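Local coordinates for putative uncharacterized protein (Enterococcus faecalis, PDB 4EC6) that is of unknown molecular function but probably takes part in conjugative plasmid transfer as a VirB8-like component of a type IV secretion system, represented by its C-terminal domain, at residues A[63-68]-A[119-124]. Residues are numbered along the deposited sequence; the frame is centred on the assembly and turned at random.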
ATOM      1  N   TYR A  63      -6.787  -3.082   8.639  1.00 10.86           N
ATOM      2  CA  TYR A  63      -7.611  -4.215   8.979  1.00 10.64           C
ATOM      3  C   TYR A  63      -8.861  -3.732   9.702  1.00 10.44           C
ATOM      4  O   TYR A  63      -9.986  -4.030   9.263  1.00 10.75           O
ATOM      5  CB  TYR A  63      -6.834  -5.246   9.758  1.00 11.77           C
ATOM      6  CG  TYR A  63      -6.210  -6.299   8.876  1.00 12.48           C
ATOM      7  CD1 TYR A  63      -6.931  -7.434   8.462  1.00 12.90           C
ATOM      8  CD2 TYR A  63      -4.936  -6.136   8.410  1.00 12.76           C
ATOM      9  CE1 TYR A  63      -6.356  -8.384   7.636  1.00 13.79           C
ATOM     10  CE2 TYR A  63      -4.359  -7.052   7.574  1.00 13.71           C
ATOM     11  CZ  TYR A  63      -5.051  -8.176   7.195  1.00 14.06           C
ATOM     12  OH  TYR A  63      -4.393  -9.065   6.364  1.00 14.06           O
ATOM     13  N   PHE A  64      -8.674  -2.888  10.709  1.00  9.71           N
ATOM     14  CA  PHE A  64      -9.798  -2.226  11.351  1.00  9.40           C
ATOM     15  C   PHE A  64     -10.710  -1.530  10.341  1.00  9.63           C
ATOM     16  O   PHE A  64     -11.920  -1.664  10.467  1.00  9.59           O
ATOM     17  CB  PHE A  64      -9.326  -1.233  12.424  1.00  8.87           C
ATOM     18  CG  PHE A  64     -10.415  -0.311  12.956  1.00  8.43           C
ATOM     19  CD1 PHE A  64     -11.412  -0.789  13.795  1.00  8.14           C
ATOM     20  CD2 PHE A  64     -10.406   1.051  12.646  1.00  8.26           C
ATOM     21  CE1 PHE A  64     -12.380   0.057  14.303  1.00  8.00           C
ATOM     22  CE2 PHE A  64     -11.379   1.888  13.128  1.00  8.21           C
ATOM     23  CZ  PHE A  64     -12.370   1.391  13.968  1.00  8.13           C
ATOM     24  N   LEU A  65     -10.168  -0.782   9.379  1.00  9.57           N
ATOM     25  CA  LEU A  65     -11.053  -0.063   8.435  1.00 10.41           C
ATOM     26  C   LEU A  65     -11.980  -0.978   7.599  1.00 11.59           C
ATOM     27  O   LEU A  65     -13.119  -0.647   7.288  1.00 11.61           O
ATOM     28  CB  LEU A  65     -10.253   0.871   7.531  1.00  9.80           C
ATOM     29  CG  LEU A  65      -9.759   2.126   8.232  1.00  9.82           C
ATOM     30  CD1 LEU A  65      -8.729   2.896   7.425  1.00 10.04           C
ATOM     31  CD2 LEU A  65     -10.941   3.014   8.496  1.00  9.68           C
ATOM     32  N   THR A  66     -11.461  -2.143   7.238  1.00 13.21           N
ATOM     33  CA  THR A  66     -12.216  -3.158   6.597  1.00 14.31           C
ATOM     34  C   THR A  66     -13.466  -3.537   7.418  1.00 15.23           C
ATOM     35  O   THR A  66     -14.542  -3.656   6.870  1.00 17.07           O
ATOM     36  CB  THR A  66     -11.273  -4.331   6.406  1.00 16.10           C
ATOM     37  OG1 THR A  66     -10.328  -3.978   5.372  1.00 18.24           O
ATOM     38  CG2 THR A  66     -12.010  -5.543   5.997  1.00 17.07           C
ATOM     39  N   TYR A  67     -13.354  -3.709   8.726  1.00 14.71           N
ATOM     40  CA  TYR A  67     -14.512  -4.048   9.523  1.00 14.41           C
ATOM     41  C   TYR A  67     -15.384  -2.810   9.856  1.00 13.55           C
ATOM     42  O   TYR A  67     -16.599  -2.839   9.832  1.00 14.63           O
ATOM     43  CB  TYR A  67     -14.066  -4.837  10.759  1.00 15.48           C
ATOM     44  CG  TYR A  67     -13.597  -6.186  10.364  1.00 17.44           C
ATOM     45  CD1 TYR A  67     -14.524  -7.169   9.897  1.00 19.09           C
ATOM     46  CD2 TYR A  67     -12.245  -6.506  10.360  1.00 19.08           C
ATOM     47  CE1 TYR A  67     -14.113  -8.432   9.474  1.00 18.41           C
ATOM     48  CE2 TYR A  67     -11.815  -7.776   9.925  1.00 20.13           C
ATOM     49  CZ  TYR A  67     -12.763  -8.713   9.491  1.00 19.83           C
ATOM     50  OH  TYR A  67     -12.361  -9.938   9.097  1.00 22.73           O
ATOM     51  N   TYR A  68     -14.752  -1.702  10.116  1.00 12.57           N
ATOM     52  CA  TYR A  68     -15.443  -0.493  10.389  1.00 12.18           C
ATOM     53  C   TYR A  68     -16.261  -0.070   9.201  1.00 12.93           C
ATOM     54  O   TYR A  68     -17.349   0.421   9.376  1.00 12.49           O
ATOM     55  CB  TYR A  68     -14.426   0.589  10.731  1.00 11.32           C
ATOM     56  CG  TYR A  68     -15.056   1.865  11.194  1.00 10.29           C
ATOM     57  CD1 TYR A  68     -15.756   1.921  12.429  1.00  9.67           C
ATOM     58  CD2 TYR A  68     -14.935   3.025  10.431  1.00  9.27           C
ATOM     59  CE1 TYR A  68     -16.342   3.101  12.851  1.00  9.12           C
ATOM     60  CE2 TYR A  68     -15.524   4.207  10.841  1.00  9.01           C
ATOM     61  CZ  TYR A  68     -16.214   4.230  12.026  1.00  9.14           C
ATOM     62  OH  TYR A  68     -16.730   5.399  12.393  1.00  9.16           O
ATOM     63  N   VAL A 119      -3.773   8.191  14.069  1.00 15.59           N
ATOM     64  CA  VAL A 119      -3.451   7.804  12.691  1.00 14.90           C
ATOM     65  C   VAL A 119      -4.433   8.416  11.704  1.00 14.78           C
ATOM     66  O   VAL A 119      -5.604   8.585  11.999  1.00 16.19           O
ATOM     67  CB  VAL A 119      -3.343   6.257  12.495  1.00 14.67           C
ATOM     68  CG1 VAL A 119      -2.469   5.648  13.550  1.00 15.06           C
ATOM     69  CG2 VAL A 119      -4.687   5.564  12.572  1.00 14.62           C
ATOM     70  N   GLU A 120      -3.980   8.726  10.511  1.00 15.23           N
ATOM     71  CA  GLU A 120      -4.904   9.182   9.461  1.00 14.43           C
ATOM     72  C   GLU A 120      -4.784   8.356   8.221  1.00 13.44           C
ATOM     73  O   GLU A 120      -3.691   7.879   7.896  1.00 12.78           O
ATOM     74  CB  GLU A 120      -4.601  10.616   9.083  1.00 15.77           C
ATOM     75  CG  GLU A 120      -4.555  11.544  10.282  1.00 17.62           C
ATOM     76  CD  GLU A 120      -4.242  12.971   9.899  1.00 18.06           C
ATOM     77  OE1 GLU A 120      -3.918  13.237   8.741  1.00 18.93           O
ATOM     78  OE2 GLU A 120      -4.309  13.849  10.761  1.00 19.92           O
ATOM     79  N   TYR A 121      -5.911   8.203   7.517  1.00 12.82           N
ATOM     80  CA  TYR A 121      -5.949   7.610   6.183  1.00 12.08           C
ATOM     81  C   TYR A 121      -6.741   8.477   5.217  1.00 13.09           C
ATOM     82  O   TYR A 121      -7.709   9.149   5.598  1.00 13.41           O
ATOM     83  CB  TYR A 121      -6.554   6.216   6.221  1.00 10.89           C
ATOM     84  CG  TYR A 121      -5.845   5.229   7.129  1.00 10.20           C
ATOM     85  CD1 TYR A 121      -5.109   4.167   6.596  1.00 10.04           C
ATOM     86  CD2 TYR A 121      -5.916   5.342   8.515  1.00  9.90           C
ATOM     87  CE1 TYR A 121      -4.435   3.269   7.402  1.00  9.43           C
ATOM     88  CE2 TYR A 121      -5.264   4.435   9.344  1.00  9.91           C
ATOM     89  CZ  TYR A 121      -4.524   3.400   8.766  1.00  9.75           C
ATOM     90  OH  TYR A 121      -3.870   2.524   9.575  1.00  9.68           O
ATOM     91  N   LEU A 122      -6.354   8.445   3.946  1.00 13.88           N
ATOM     92  CA  LEU A 122      -7.188   9.018   2.887  1.00 14.27           C
ATOM     93  C   LEU A 122      -8.000   7.913   2.254  1.00 15.00           C
ATOM     94  O   LEU A 122      -7.450   6.877   1.924  1.00 16.08           O
ATOM     95  CB  LEU A 122      -6.340   9.686   1.805  1.00 13.41           C
ATOM     96  CG  LEU A 122      -5.646  10.933   2.267  1.00 14.38           C
ATOM     97  CD1 LEU A 122      -5.357  11.735   1.007  1.00 14.67           C
ATOM     98  CD2 LEU A 122      -6.477  11.766   3.267  1.00 13.54           C
ATOM     99  N   LEU A 123      -9.296   8.133   2.060  1.00 15.49           N
ATOM    100  CA  LEU A 123     -10.171   7.115   1.528  1.00 16.26           C
ATOM    101  C   LEU A 123     -10.901   7.620   0.293  1.00 17.47           C
ATOM    102  O   LEU A 123     -11.192   8.814   0.159  1.00 17.45           O
ATOM    103  CB  LEU A 123     -11.203   6.744   2.587  1.00 15.68           C
ATOM    104  CG  LEU A 123     -10.788   6.507   4.034  1.00 15.29           C
ATOM    105  CD1 LEU A 123     -11.982   6.296   4.951  1.00 14.54           C
ATOM    106  CD2 LEU A 123      -9.909   5.270   4.100  1.00 15.41           C
ATOM    107  N   ASN A 124     -11.192   6.719  -0.615  1.00 19.14           N
ATOM    108  CA  ASN A 124     -12.215   7.000  -1.590  1.00 22.07           C
ATOM    109  C   ASN A 124     -13.399   6.206  -1.078  1.00 23.14           C
ATOM    110  O   ASN A 124     -13.338   4.957  -1.035  1.00 22.66           O
ATOM    111  CB  ASN A 124     -11.850   6.494  -2.988  1.00 23.57           C
ATOM    112  CG  ASN A 124     -10.735   7.308  -3.661  1.00 26.36           C
ATOM    113  OD1 ASN A 124     -10.611   8.535  -3.475  1.00 26.70           O
ATOM    114  ND2 ASN A 124      -9.924   6.617  -4.496  1.00 27.08           N
TER
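L65 on helix 54-68 packs against Y121 and L123 of strand 117-126, a small, buried helix-on-sheet contact in the core of this NTF2-like domain. It is wholly apolar and covers 120 Å² in all, with the CA atoms of L65 and Y121 9.5 Å apart. One methyl does the touching. L65 CD1 sits over a face of the Y121 ring, 3.9 Å from the ring centroid. It lies 16° off the ring normal, a CH-pi contact. The methyl is displaced toward the CB end of the ring, and its nearest atom is CG of Y121, at 3.7 Å from L65 CD1. The same methyl also meets CD2 of L123 at 4.3 Å, a looser approach. L65 CG lies anti to its carbonyl carbon (chi1 -74°) and the chain then extends, which carries CD1 to the strand. The hydroxyl of Y121 hydrogen-bonds to the backbone O of D58, further back on the same helix. Strand 117-126 thus meets the helix through both ring and hydroxyl. Y107 of strand 101-112 stacks edge-to-face with Y121, I136 of strand 131-142 also touches L65, and L155 of strand 147-157 packs on L123.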